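Local atomic coordinates of transcriptional regulator, MarR family (Methanosarcina mazei, PDB entry 3S2W), a protein that probably binds DNA as a dimeric winged-helix transcription factor of the MarR family and so regulates gene expression. Residues A[46-49]-A[50-54]; A[86-90]-A[91-95]; A[121-124]-A[125-129]; A[137-140]-A[141-145]; A[146-149]-A[150-153]. All coordinates share one frame; numbering follows the deposited sequence.

Interaction 1. Residues A[46-49]-A[50-54]. With SO4 (sulfate ion), chain I.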
loop_
_atom_site.group_PDB
_atom_site.type_symbol
_atom_site.label_atom_id
_atom_site.label_comp_id
_atom_site.label_asym_id
_atom_site.label_seq_id
_atom_site.Cartn_x
_atom_site.Cartn_y
_atom_site.Cartn_z
ATOM N N TYR A 46 -5.175 19.304 -9.498
ATOM C CA TYR A 46 -3.844 19.699 -9.964
ATOM C C TYR A 46 -3.403 18.844 -11.142
ATOM O O TYR A 46 -2.268 18.934 -11.594
ATOM C CB TYR A 46 -2.811 19.613 -8.837
ATOM C CG TYR A 46 -3.278 20.277 -7.568
ATOM C CD1 TYR A 46 -3.899 19.545 -6.554
ATOM C CD2 TYR A 46 -3.130 21.635 -7.391
ATOM C CE1 TYR A 46 -4.351 20.161 -5.400
ATOM C CE2 TYR A 46 -3.573 22.260 -6.241
ATOM C CZ TYR A 46 -4.186 21.524 -5.252
ATOM O OH TYR A 46 -4.615 22.179 -4.120
ATOM N N GLY A 47 -4.303 18.012 -11.638
ATOM C CA GLY A 47 -3.994 17.125 -12.743
ATOM C C GLY A 47 -2.914 16.117 -12.400
ATOM O O GLY A 47 -2.054 15.830 -13.219
ATOM N N ILE A 48 -2.973 15.571 -11.190
ATOM C CA ILE A 48 -1.942 14.660 -10.689
ATOM C C ILE A 48 -2.585 13.349 -10.234
ATOM O O ILE A 48 -3.544 13.355 -9.471
ATOM C CB ILE A 48 -1.205 15.288 -9.480
ATOM C CG1 ILE A 48 -0.584 16.619 -9.865
ATOM C CG2 ILE A 48 -0.080 14.429 -9.004
ATOM C CD1 ILE A 48 0.094 17.299 -8.698
ATOM N N GLY A 49 -2.061 12.229 -10.706
ATOM C CA GLY A 49 -2.521 10.939 -10.246
ATOM C C GLY A 49 -1.874 10.565 -8.919
ATOM O O GLY A 49 -0.775 11.031 -8.594
ATOM N N SER A 50 -2.553 9.706 -8.164
ATOM C CA SER A 50 -2.046 9.208 -6.888
ATOM C C SER A 50 -0.798 8.346 -7.040
ATOM O O SER A 50 -0.141 8.024 -6.058
ATOM C CB SER A 50 -3.137 8.411 -6.170
ATOM O OG SER A 50 -3.610 7.379 -7.009
ATOM N N GLY A 51 -0.480 7.953 -8.268
ATOM C CA GLY A 51 0.790 7.295 -8.541
ATOM C C GLY A 51 1.997 8.236 -8.544
ATOM O O GLY A 51 3.142 7.812 -8.342
ATOM N N GLN A 52 1.739 9.523 -8.759
ATOM C CA GLN A 52 2.784 10.536 -8.792
ATOM C C GLN A 52 3.041 11.159 -7.427
ATOM O O GLN A 52 4.095 11.744 -7.186
ATOM C CB GLN A 52 2.383 11.627 -9.765
ATOM C CG GLN A 52 2.184 11.126 -11.196
ATOM C CD GLN A 52 1.257 12.024 -11.975
ATOM O OE1 GLN A 52 1.376 13.244 -11.914
ATOM N NE2 GLN A 52 0.312 11.433 -12.691
ATOM N N PHE A 53 2.065 11.051 -6.538
ATOM C CA PHE A 53 2.132 11.719 -5.252
ATOM C C PHE A 53 3.384 11.367 -4.439
ATOM O O PHE A 53 4.026 12.256 -3.882
ATOM C CB PHE A 53 0.899 11.371 -4.449
ATOM C CG PHE A 53 0.744 12.175 -3.215
ATOM C CD1 PHE A 53 0.888 11.588 -1.966
ATOM C CD2 PHE A 53 0.440 13.529 -3.292
ATOM C CE1 PHE A 53 0.736 12.352 -0.812
ATOM C CE2 PHE A 53 0.278 14.285 -2.149
ATOM C CZ PHE A 53 0.416 13.697 -0.909
ATOM N N PRO A 54 3.737 10.068 -4.373
ATOM C CA PRO A 54 4.877 9.619 -3.569
ATOM C C PRO A 54 6.189 10.247 -4.066
ATOM O O PRO A 54 6.952 10.713 -3.220
ATOM C CB PRO A 54 4.886 8.101 -3.780
ATOM C CG PRO A 54 3.593 7.775 -4.362
ATOM C CD PRO A 54 3.172 8.964 -5.158
HETATM S S SO4 I . -1.058 7.975 -12.103
HETATM O O1 SO4 I . -0.845 6.770 -12.897
HETATM O O2 SO4 I . 0.237 8.605 -11.850
HETATM O O3 SO4 I . -1.919 8.905 -12.844
HETATM O O4 SO4 I . -1.678 7.581 -10.838
#
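Ser50 follows Gly49 round the turn, its side chain pointing away from the loop 46-49 and packing on Gln36 of helix 23-43. Gly51 turns its amide to the bound sulfate: Gly51 N donates to sulfate O4 at 2.9 Å, with 146° at the hydrogen. Gly49 and Gly51 have no side chains, and the anion lies close against the main chain, sulfate O3 being 3.4 Å from Gly49 CA. Gln52 closes the turn. Gln52 N donates to Gly49 O at 2.9 Å, reaching that oxygen from 54° above the carbonyl plane. With CG beside its own backbone N (chi1 -60°), the Gln52 side chain folds back over the turn, CB lying 3.4 Å from Gly49 O and 3.8 Å from Ile48 CG2, while Gln52 CG passes 3.3 Å from sulfate O2. The end of Gln52 thus lies beside the sulfate. Ile48 itself is buried against Ile43, Leu117 and Tyr93. Phe53 sends its ring away from the loop to Ile39 of helix 23-43, and Pro54 packs on Arg33 of the second subunit. The turn thereby joins the loop after helix 23-43 to helix 53-61. The sulfate probably came from the crystallisation liquor; its grip by a main-chain N-H suggests a locally positive potential, to which the following helical turns may add, so that this corner probably favours an anion.

Interaction 2. Residues A[86-90]-A[91-95]. With SO4 (sulfate ion), chain I.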
loop_
_atom_site.group_PDB
_atom_site.type_symbol
_atom_site.label_atom_id
_atom_site.label_comp_id
_atom_site.label_asym_id
_atom_site.label_seq_id
_atom_site.Cartn_x
_atom_site.Cartn_y
_atom_site.Cartn_z
ATOM N N GLN A 86 7.471 10.993 -15.904
ATOM C CA GLN A 86 7.078 11.615 -17.152
ATOM C C GLN A 86 5.769 12.437 -17.066
ATOM O O GLN A 86 5.631 13.447 -17.752
ATOM C CB GLN A 86 6.986 10.605 -18.280
ATOM C CG GLN A 86 6.547 11.277 -19.547
ATOM C CD GLN A 86 7.692 11.998 -20.205
ATOM O OE1 GLN A 86 8.722 11.392 -20.504
ATOM N NE2 GLN A 86 7.527 13.301 -20.430
ATOM N N LYS A 87 4.806 12.019 -16.247
ATOM C CA LYS A 87 3.545 12.769 -16.195
ATOM C C LYS A 87 3.757 14.020 -15.368
ATOM O O LYS A 87 3.150 15.062 -15.627
ATOM C CB LYS A 87 2.402 11.941 -15.609
ATOM C CG LYS A 87 1.937 10.770 -16.482
ATOM C CD LYS A 87 0.908 9.949 -15.718
ATOM C CE LYS A 87 0.181 8.918 -16.593
ATOM N NZ LYS A 87 -1.159 8.552 -15.999
ATOM N N LEU A 88 4.645 13.911 -14.379
ATOM C CA LEU A 88 5.000 15.040 -13.546
ATOM C C LEU A 88 5.715 16.092 -14.399
ATOM O O LEU A 88 5.537 17.297 -14.192
ATOM C CB LEU A 88 5.871 14.575 -12.383
ATOM C CG LEU A 88 5.093 13.911 -11.242
ATOM C CD1 LEU A 88 6.026 13.375 -10.219
ATOM C CD2 LEU A 88 4.173 14.907 -10.587
ATOM N N VAL A 89 6.497 15.633 -15.379
ATOM C CA VAL A 89 7.172 16.555 -16.284
ATOM C C VAL A 89 6.173 17.199 -17.228
ATOM O O VAL A 89 6.217 18.407 -17.449
ATOM C CB VAL A 89 8.310 15.898 -17.097
ATOM C CG1 VAL A 89 8.715 16.816 -18.201
ATOM C CG2 VAL A 89 9.501 15.641 -16.214
ATOM N N ASP A 90 5.260 16.402 -17.774
ATOM C CA ASP A 90 4.278 16.924 -18.728
ATOM C C ASP A 90 3.275 17.869 -18.086
ATOM O O ASP A 90 2.696 18.729 -18.743
ATOM C CB ASP A 90 3.565 15.786 -19.456
ATOM C CG ASP A 90 4.506 15.002 -20.384
ATOM O OD1 ASP A 90 5.498 15.595 -20.893
ATOM O OD2 ASP A 90 4.244 13.793 -20.607
ATOM N N GLU A 91 3.074 17.708 -16.791
ATOM C CA GLU A 91 2.197 18.597 -16.043
ATOM C C GLU A 91 2.956 19.842 -15.605
ATOM O O GLU A 91 2.373 20.785 -15.107
ATOM C CB GLU A 91 1.599 17.849 -14.842
ATOM C CG GLU A 91 0.624 16.716 -15.259
ATOM C CD GLU A 91 0.732 15.432 -14.425
ATOM O OE1 GLU A 91 0.367 14.353 -14.953
ATOM O OE2 GLU A 91 1.165 15.490 -13.250
ATOM N N GLY A 92 4.277 19.821 -15.784
ATOM C CA GLY A 92 5.128 20.966 -15.503
ATOM C C GLY A 92 5.526 21.131 -14.049
ATOM O O GLY A 92 5.801 22.244 -13.604
ATOM N N TYR A 93 5.571 20.023 -13.311
ATOM C CA TYR A 93 5.903 20.061 -11.891
ATOM C C TYR A 93 7.341 19.686 -11.619
ATOM O O TYR A 93 7.872 19.976 -10.554
ATOM C CB TYR A 93 5.007 19.123 -11.102
ATOM C CG TYR A 93 3.593 19.595 -11.021
ATOM C CD1 TYR A 93 3.306 20.896 -10.656
ATOM C CD2 TYR A 93 2.541 18.745 -11.327
ATOM C CE1 TYR A 93 2.021 21.325 -10.582
ATOM C CE2 TYR A 93 1.256 19.168 -11.257
ATOM C CZ TYR A 93 0.997 20.457 -10.882
ATOM O OH TYR A 93 -0.287 20.895 -10.808
ATOM N N VAL A 94 7.972 19.005 -12.564
ATOM C CA VAL A 94 9.375 18.669 -12.380
ATOM C C VAL A 94 10.078 18.692 -13.691
ATOM O O VAL A 94 9.444 18.580 -14.733
ATOM C CB VAL A 94 9.578 17.266 -11.819
ATOM C CG1 VAL A 94 8.834 17.119 -10.526
ATOM C CG2 VAL A 94 9.176 16.209 -12.858
ATOM N N PHE A 95 11.398 18.806 -13.635
ATOM C CA PHE A 95 12.196 18.669 -14.841
ATOM C C PHE A 95 13.329 17.724 -14.571
ATOM O O PHE A 95 13.639 17.437 -13.410
ATOM C CB PHE A 95 12.672 20.023 -15.397
ATOM C CG PHE A 95 13.740 20.700 -14.569
ATOM C CD1 PHE A 95 15.089 20.445 -14.802
ATOM C CD2 PHE A 95 13.398 21.616 -13.586
ATOM C CE1 PHE A 95 16.062 21.069 -14.054
ATOM C CE2 PHE A 95 14.384 22.255 -12.834
ATOM C CZ PHE A 95 15.711 21.985 -13.069
HETATM S S SO4 I . -1.058 7.975 -12.103
HETATM O O1 SO4 I . -0.845 6.770 -12.897
HETATM O O2 SO4 I . 0.237 8.605 -11.850
HETATM O O3 SO4 I . -1.919 8.905 -12.844
HETATM O O4 SO4 I . -1.678 7.581 -10.838
#
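Leu88 O is gripped by two amides beyond the helix: Tyr93 N at 2.9 Å, nearly along the C=O axis, and Val94 N in a weak bond at 3.4 Å. One residue on, Val89 O accepts from Gly92 N at 2.9 Å, the donor standing 68° above the carbonyl plane. The Tyr93 N to Leu88 O and Gly92 N to Val89 O bonds, with Gly92 at positive phi (82°), make a Schellman motif; Val94 N adds to it only weakly. The motif ends helix 78-90, which by its place in the MarR fold is probably the recognition helix, and turns the chain into strand 94-98. Val94 crosses Val89 at about a right angle, Val94 CG2 touching Val89 CG2 at 3.4 Å and Leu88 CB at 3.7 Å. Leu88 CD2 meets the Tyr93 ring obliquely, while Glu91 O stands 4.2 Å above the plane of that ring, over its centre; Tyr93 OH bonds to Tyr46 O. Within the last turn Gln86 NE2 donates to Asp90 OD1 at 3.1 Å. Lys87 runs out extended, its NZ 3.3 Å from sulfate O3 in a weak bond. The last helical carbonyls therefore gain partners beyond the helix, and the lysine probably adds positive charge at the anion site.

Interaction 3. Residues A[121-124]-A[125-129]; sequences MKKI and ASEWG
Lys123 and Glu127 meet through contrasting first torsions: Lys123 CG lies opposite its own N (chi1 -179°) and the chain runs out straight, while Glu127 CG sits beside its N (chi1 -66°) and leans back along the helix. Glu127 OE1 thereby comes 3.4 Å from Lys123 CE, but Lys123 NZ stays 4.1 Å from that oxygen, opposite charges beyond salt-bridge range. The other oxygen is better engaged. Glu127 OE2 forms a salt bridge with Lys42 of helix 23-43, and the Ile124 CD1 methyl approaches it at 3.7 Å, the Ile124 and Glu127 side chains crossing at a slant. Ser126 bends its hydroxyl back over the preceding turn: Ser126 OG donates to Lys122 O at 3.0 Å, tilted 28° from the carbonyl plane, and supplements a weak bond from Ser126 N to the same oxygen. Along the backbone, Ala125 N donates to Met121 O at 3.0 Å and Trp128 N to Ile124 O at 3.3 Å. Apolar groups pack on helices 23-43 and 53-61: Ile124 on Ile39, Met121 (selenomethionine) on Phe53, Met57 and Tyr60. Amide bonds to the carbonyl four residues earlier are those of an alpha-helix, and the serine back-bond is an addition often found in helices; here it is helix 112-133, which in the MarR fold runs from the winged-helix lobe towards the dimer interface.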
loop_
_atom_site.group_PDB
_atom_site.type_symbol
_atom_site.label_atom_id
_atom_site.label_comp_id
_atom_site.label_asym_id
_atom_site.label_seq_id
_atom_site.Cartn_x
_atom_site.Cartn_y
_atom_site.Cartn_z
HETATM N N MSE A 121 -0.027 19.970 -1.107
HETATM C CA MSE A 121 0.250 18.554 -0.951
HETATM C C MSE A 121 0.389 18.172 0.525
HETATM O O MSE A 121 -0.232 17.214 0.998
HETATM C CB MSE A 121 1.535 18.206 -1.687
HETATM C CG MSE A 121 1.501 18.528 -3.173
HETATM SE SE MSE A 121 0.090 17.556 -4.126
HETATM C CE MSE A 121 -1.326 18.889 -4.051
ATOM N N LYS A 122 1.195 18.915 1.270
ATOM C CA LYS A 122 1.391 18.551 2.661
ATOM C C LYS A 122 0.094 18.648 3.465
ATOM O O LYS A 122 -0.128 17.869 4.415
ATOM C CB LYS A 122 2.549 19.336 3.285
ATOM C CG LYS A 122 3.941 18.727 2.938
ATOM C CD LYS A 122 5.103 19.476 3.605
ATOM C CE LYS A 122 6.453 18.788 3.346
ATOM N NZ LYS A 122 7.637 19.648 3.706
ATOM N N LYS A 123 -0.775 19.578 3.061
ATOM C CA LYS A 123 -2.068 19.765 3.723
ATOM C C LYS A 123 -3.044 18.619 3.431
ATOM O O LYS A 123 -3.796 18.182 4.310
ATOM C CB LYS A 123 -2.711 21.083 3.296
ATOM C CG LYS A 123 -4.041 21.337 3.966
ATOM C CD LYS A 123 -4.838 22.377 3.203
ATOM C CE LYS A 123 -6.084 22.851 3.966
ATOM N NZ LYS A 123 -6.921 23.780 3.126
ATOM N N ILE A 124 -3.041 18.159 2.180
ATOM C CA ILE A 124 -3.818 17.001 1.778
ATOM C C ILE A 124 -3.384 15.754 2.552
ATOM O O ILE A 124 -4.229 14.981 2.979
ATOM C CB ILE A 124 -3.647 16.694 0.291
ATOM C CG1 ILE A 124 -4.263 17.794 -0.573
ATOM C CG2 ILE A 124 -4.260 15.374 -0.011
ATOM C CD1 ILE A 124 -5.740 17.897 -0.422
ATOM N N ALA A 125 -2.073 15.559 2.712
ATOM C CA ALA A 125 -1.540 14.441 3.496
ATOM C C ALA A 125 -1.974 14.560 4.959
ATOM O O ALA A 125 -2.166 13.571 5.640
ATOM C CB ALA A 125 -0.001 14.387 3.406
ATOM N N SER A 126 -2.142 15.780 5.434
ATOM C CA SER A 126 -2.515 15.987 6.819
ATOM C C SER A 126 -3.953 15.605 7.032
ATOM O O SER A 126 -4.288 14.986 8.031
ATOM C CB SER A 126 -2.302 17.449 7.242
ATOM O OG SER A 126 -0.922 17.756 7.287
ATOM N N GLU A 127 -4.810 15.982 6.095
ATOM C CA GLU A 127 -6.240 15.766 6.269
ATOM C C GLU A 127 -6.490 14.285 6.279
ATOM O O GLU A 127 -7.406 13.796 6.931
ATOM C CB GLU A 127 -7.033 16.436 5.144
ATOM C CG GLU A 127 -6.929 17.955 5.153
ATOM C CD GLU A 127 -7.395 18.581 3.860
ATOM O OE1 GLU A 127 -7.677 19.798 3.855
ATOM O OE2 GLU A 127 -7.468 17.860 2.847
ATOM N N TRP A 128 -5.655 13.568 5.540
ATOM C CA TRP A 128 -5.755 12.132 5.520
ATOM C C TRP A 128 -5.332 11.526 6.869
ATOM O O TRP A 128 -6.047 10.687 7.424
ATOM C CB TRP A 128 -4.936 11.581 4.371
ATOM C CG TRP A 128 -4.918 10.108 4.357
ATOM C CD1 TRP A 128 -3.828 9.309 4.422
ATOM C CD2 TRP A 128 -6.053 9.243 4.335
ATOM N NE1 TRP A 128 -4.205 7.993 4.410
ATOM C CE2 TRP A 128 -5.572 7.924 4.369
ATOM C CE3 TRP A 128 -7.438 9.456 4.275
ATOM C CZ2 TRP A 128 -6.417 6.811 4.323
ATOM C CZ3 TRP A 128 -8.277 8.351 4.251
ATOM C CH2 TRP A 128 -7.757 7.045 4.256
ATOM N N GLY A 129 -4.192 11.961 7.406
ATOM C CA GLY A 129 -3.734 11.486 8.704
ATOM C C GLY A 129 -4.757 11.796 9.775
ATOM O O GLY A 129 -4.968 11.030 10.719
#

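Interaction 4. Residues A[137-140]-A[141-145]; sequences DDRQ and RREIT
Asp137 opens helix 138-157 as its N-cap and, through its own carbonyl, takes the first amide of the next turn: Arg141 N donates to Asp137 O at 2.8 Å, almost straight at 173°. Asp137 and Gln140 form a capping box. Asp137 N donates to Gln140 OE1 at 2.9 Å, while the reciprocal bond from Gln140 N to Asp137 OD2 is less certain in position. Arg141 stretches past the cap, its CG 3.5 Å from Asp137 O, which lies near the plane of the guanidinium at its edge. Beyond the segments Arg141 NE donates to Phe136 O, and NH2 has a long, weak ion pair with Glu130, so the arginine links the helix start to Phe136 and, weakly, to the end of helix 112-133. Arg142 CB rests 3.3 Å from Asp138 O; CG stands opposite the backbone N (chi1 -176°), and bends at chi2 and chi3 carry the guanidinium to a salt bridge with Asp20 of the second subunit. Glu143 N is bonded to Arg139 O at 3.1 Å. The Glu143 carboxylate approaches Glu143 of the second subunit, a pairing of like charges that could raise the affinity of one of them for a proton. Further along, Arg141 O is held by two donors of one residue: Thr145 OG1 at 2.7 Å and Thr145 N at 3.2 Å reach it from opposite faces of the carbonyl plane.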
loop_
_atom_site.group_PDB
_atom_site.type_symbol
_atom_site.label_atom_id
_atom_site.label_comp_id
_atom_site.label_asym_id
_atom_site.label_seq_id
_atom_site.Cartn_x
_atom_site.Cartn_y
_atom_site.Cartn_z
ATOM N N ASP A 137 -5.721 10.671 21.063
ATOM C CA ASP A 137 -5.130 11.886 21.618
ATOM C C ASP A 137 -3.642 11.949 21.276
ATOM O O ASP A 137 -3.109 11.062 20.628
ATOM C CB ASP A 137 -5.364 11.998 23.133
ATOM C CG ASP A 137 -4.603 10.947 23.926
ATOM O OD1 ASP A 137 -5.143 10.462 24.940
ATOM O OD2 ASP A 137 -3.459 10.611 23.549
ATOM N N ASP A 138 -2.970 12.986 21.734
ATOM C CA ASP A 138 -1.586 13.214 21.361
ATOM C C ASP A 138 -0.644 12.080 21.749
ATOM O O ASP A 138 0.134 11.627 20.913
ATOM C CB ASP A 138 -1.095 14.553 21.918
ATOM C CG ASP A 138 -1.739 15.735 21.223
ATOM O OD1 ASP A 138 -2.247 15.539 20.096
ATOM O OD2 ASP A 138 -1.733 16.856 21.795
ATOM N N ARG A 139 -0.698 11.626 22.997
ATOM C CA ARG A 139 0.151 10.509 23.382
ATOM C C ARG A 139 -0.075 9.342 22.435
ATOM O O ARG A 139 0.874 8.670 22.028
ATOM C CB ARG A 139 -0.113 10.044 24.813
ATOM C CG ARG A 139 0.136 8.533 24.987
ATOM C CD ARG A 139 -0.018 8.047 26.421
ATOM N NE ARG A 139 0.971 8.634 27.327
ATOM C CZ ARG A 139 1.122 8.277 28.602
ATOM N NH1 ARG A 139 0.351 7.328 29.122
ATOM N NH2 ARG A 139 2.043 8.862 29.360
ATOM N N GLN A 140 -1.333 9.102 22.083
ATOM C CA GLN A 140 -1.677 7.912 21.304
ATOM C C GLN A 140 -1.232 8.044 19.851
ATOM O O GLN A 140 -0.697 7.101 19.286
ATOM C CB GLN A 140 -3.170 7.586 21.412
ATOM C CG GLN A 140 -3.769 7.920 22.774
ATOM C CD GLN A 140 -5.227 7.514 22.900
ATOM O OE1 GLN A 140 -6.141 8.342 22.798
ATOM N NE2 GLN A 140 -5.449 6.236 23.140
ATOM N N ARG A 141 -1.447 9.211 19.253
ATOM C CA ARG A 141 -0.933 9.478 17.924
ATOM C C ARG A 141 0.575 9.279 17.925
ATOM O O ARG A 141 1.167 8.814 16.947
ATOM C CB ARG A 141 -1.247 10.912 17.510
ATOM C CG ARG A 141 -2.688 11.140 17.175
ATOM C CD ARG A 141 -3.061 12.622 17.132
ATOM N NE ARG A 141 -4.517 12.736 17.135
ATOM C CZ ARG A 141 -5.238 13.368 16.215
ATOM N NH1 ARG A 141 -6.557 13.381 16.321
ATOM N NH2 ARG A 141 -4.652 14.000 15.202
ATOM N N ARG A 142 1.203 9.637 19.036
ATOM C CA ARG A 142 2.651 9.657 19.065
ATOM C C ARG A 142 3.220 8.253 19.060
ATOM O O ARG A 142 4.155 7.975 18.325
ATOM C CB ARG A 142 3.180 10.444 20.266
ATOM C CG ARG A 142 4.694 10.579 20.291
ATOM C CD ARG A 142 5.186 11.639 19.313
ATOM N NE ARG A 142 5.167 11.202 17.925
ATOM C CZ ARG A 142 6.176 10.575 17.332
ATOM N NH1 ARG A 142 6.076 10.206 16.057
ATOM N NH2 ARG A 142 7.279 10.309 18.019
ATOM N N GLU A 143 2.653 7.355 19.852
ATOM C CA GLU A 143 3.259 6.039 19.970
ATOM C C GLU A 143 2.887 5.080 18.835
ATOM O O GLU A 143 3.581 4.086 18.595
ATOM C CB GLU A 143 2.993 5.420 21.347
ATOM C CG GLU A 143 1.573 5.024 21.609
ATOM C CD GLU A 143 1.455 4.164 22.853
ATOM O OE1 GLU A 143 1.198 2.948 22.701
ATOM O OE2 GLU A 143 1.629 4.698 23.976
ATOM N N ILE A 144 1.798 5.381 18.136
ATOM C CA ILE A 144 1.436 4.622 16.953
ATOM C C ILE A 144 2.327 5.039 15.778
ATOM O O ILE A 144 2.683 4.214 14.938
ATOM C CB ILE A 144 -0.076 4.755 16.604
ATOM C CG1 ILE A 144 -0.366 4.111 15.258
ATOM C CG2 ILE A 144 -0.513 6.190 16.554
ATOM C CD1 ILE A 144 -0.416 2.575 15.328
ATOM N N THR A 145 2.686 6.321 15.719
ATOM C CA THR A 145 3.603 6.793 14.692
ATOM C C THR A 145 4.979 6.231 15.007
ATOM O O THR A 145 5.695 5.768 14.144
ATOM C CB THR A 145 3.682 8.327 14.650
ATOM O OG1 THR A 145 2.371 8.864 14.480
ATOM C CG2 THR A 145 4.500 8.754 13.479
#

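Interaction 5. Residues A[146-149]-A[150-153]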
loop_
_atom_site.group_PDB
_atom_site.type_symbol
_atom_site.label_atom_id
_atom_site.label_comp_id
_atom_site.label_asym_id
_atom_site.label_seq_id
_atom_site.Cartn_x
_atom_site.Cartn_y
_atom_site.Cartn_z
ATOM N N ASN A 146 5.335 6.247 16.275
ATOM C CA ASN A 146 6.561 5.610 16.688
ATOM C C ASN A 146 6.603 4.095 16.350
ATOM O O ASN A 146 7.639 3.565 15.946
ATOM C CB ASN A 146 6.773 5.858 18.177
ATOM C CG ASN A 146 7.976 5.145 18.709
ATOM O OD1 ASN A 146 9.111 5.547 18.445
ATOM N ND2 ASN A 146 7.745 4.073 19.473
ATOM N N SER A 147 5.482 3.396 16.505
ATOM C CA SER A 147 5.480 1.948 16.270
ATOM C C SER A 147 5.546 1.664 14.775
ATOM O O SER A 147 6.192 0.705 14.347
ATOM C CB SER A 147 4.252 1.258 16.877
ATOM O OG SER A 147 4.111 1.482 18.267
ATOM N N LEU A 148 4.881 2.503 13.985
ATOM C CA LEU A 148 4.975 2.402 12.533
ATOM C C LEU A 148 6.391 2.665 11.999
ATOM O O LEU A 148 6.789 2.101 10.990
ATOM C CB LEU A 148 3.978 3.343 11.872
ATOM C CG LEU A 148 2.831 2.611 11.182
ATOM C CD1 LEU A 148 2.592 1.271 11.821
ATOM C CD2 LEU A 148 1.588 3.433 11.254
ATOM N N GLU A 149 7.146 3.519 12.681
ATOM C CA GLU A 149 8.530 3.778 12.307
ATOM C C GLU A 149 9.382 2.526 12.547
ATOM O O GLU A 149 10.208 2.149 11.717
ATOM C CB GLU A 149 9.099 4.976 13.088
ATOM C CG GLU A 149 8.527 6.341 12.678
ATOM C CD GLU A 149 8.743 7.452 13.736
ATOM O OE1 GLU A 149 9.068 7.112 14.900
ATOM O OE2 GLU A 149 8.580 8.659 13.408
ATOM N N ILE A 150 9.185 1.879 13.683
ATOM C CA ILE A 150 9.980 0.703 13.985
ATOM C C ILE A 150 9.579 -0.444 13.057
ATOM O O ILE A 150 10.415 -1.198 12.573
ATOM C CB ILE A 150 9.848 0.322 15.476
ATOM C CG1 ILE A 150 10.362 1.477 16.335
ATOM C CG2 ILE A 150 10.587 -1.018 15.819
ATOM C CD1 ILE A 150 9.784 1.508 17.742
HETATM N N MSE A 151 8.292 -0.567 12.798
HETATM C CA MSE A 151 7.821 -1.661 11.973
HETATM C C MSE A 151 8.487 -1.581 10.639
HETATM O O MSE A 151 8.863 -2.599 10.077
HETATM C CB MSE A 151 6.305 -1.620 11.812
HETATM C CG MSE A 151 5.603 -2.120 13.042
HETATM SE SE MSE A 151 3.717 -1.807 12.958
HETATM C CE MSE A 151 3.308 -2.717 11.291
ATOM N N PHE A 152 8.651 -0.361 10.142
ATOM C CA PHE A 152 9.290 -0.176 8.862
ATOM C C PHE A 152 10.769 -0.553 8.877
ATOM O O PHE A 152 11.255 -1.216 7.954
ATOM C CB PHE A 152 9.132 1.242 8.342
ATOM C CG PHE A 152 9.753 1.421 6.992
ATOM C CD1 PHE A 152 9.397 0.568 5.947
ATOM C CD2 PHE A 152 10.713 2.383 6.768
ATOM C CE1 PHE A 152 9.972 0.686 4.695
ATOM C CE2 PHE A 152 11.293 2.511 5.520
ATOM C CZ PHE A 152 10.919 1.661 4.478
ATOM N N GLU A 153 11.487 -0.140 9.919
ATOM C CA GLU A 153 12.906 -0.502 10.045
ATOM C C GLU A 153 13.064 -2.014 10.182
ATOM O O GLU A 153 14.114 -2.571 9.855
ATOM C CB GLU A 153 13.586 0.223 11.228
ATOM C CG GLU A 153 13.629 1.742 11.093
ATOM C CD GLU A 153 13.521 2.444 12.442
ATOM O OE1 GLU A 153 12.676 3.363 12.580
ATOM O OE2 GLU A 153 14.279 2.071 13.370
#
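The amide of Asn146 meets the Ile150 CD1 methyl, which stands off the amide plane, 3.7 Å from Asn146 ND2 and 4.2 Å from Asn146 OD1. Phe152, the aromatic ring of the pair of segments, swings away from 146-149 and packs edge-to-face with Tyr34 of the second subunit; what remains close is its CB, 3.6 Å from Leu148 O. The third flat group is the Glu153 carboxylate. Glu153 OE1 lies 2.9 Å from Glu149 O, two acceptors with no bond between them. These contacts run along helix 138-157, which together with helix 23-43 takes part in the dimer interface usual for MarR proteins: Leu148 packs on Ile24 of the second subunit, Glu149 on its Phe23 and Ile150 on its Ser135. Inside the chain, Met151 (selenomethionine) covers Ile24 and Ile28 of helix 23-43. Its chain runs straight from CB and bends only at the last torsion (chi3 56°), while Met151 CG passes 3.2 Å from Ser147 O. The selenium then meets Leu148, Met151 SE lying 3.5 Å from Leu148 CD1, the two side chains crossing at a slant. The backbone bonds are regular, Met151 N donating to Ser147 O at 2.9 Å and Ile150 N to Asn146 O at 3.2 Å. Ser147 OG, on the same helix, bonds to Glu143 O.

Interactions 1 and 2, their centres about 11 Å apart, share the bound sulfate and touch directly, Ile48 CD1 lying 3.4 Å from Tyr93 CE2. They belong to the winged-helix lobe. Interaction 3 reaches interaction 1 through Met121 (selenomethionine), whose CE is 3.5 Å from Tyr46 CE1 and whose SE is 3.8 Å from Phe53 CE2. Interactions 4 and 5 follow each other along helix 138-157, centres about 13 Å apart, on the opposite side of the chain's centre from interactions 1 and 2. Interactions 3, 4 and 5, and Pro54 of interaction 1, meet the second subunit; interaction 2 does not.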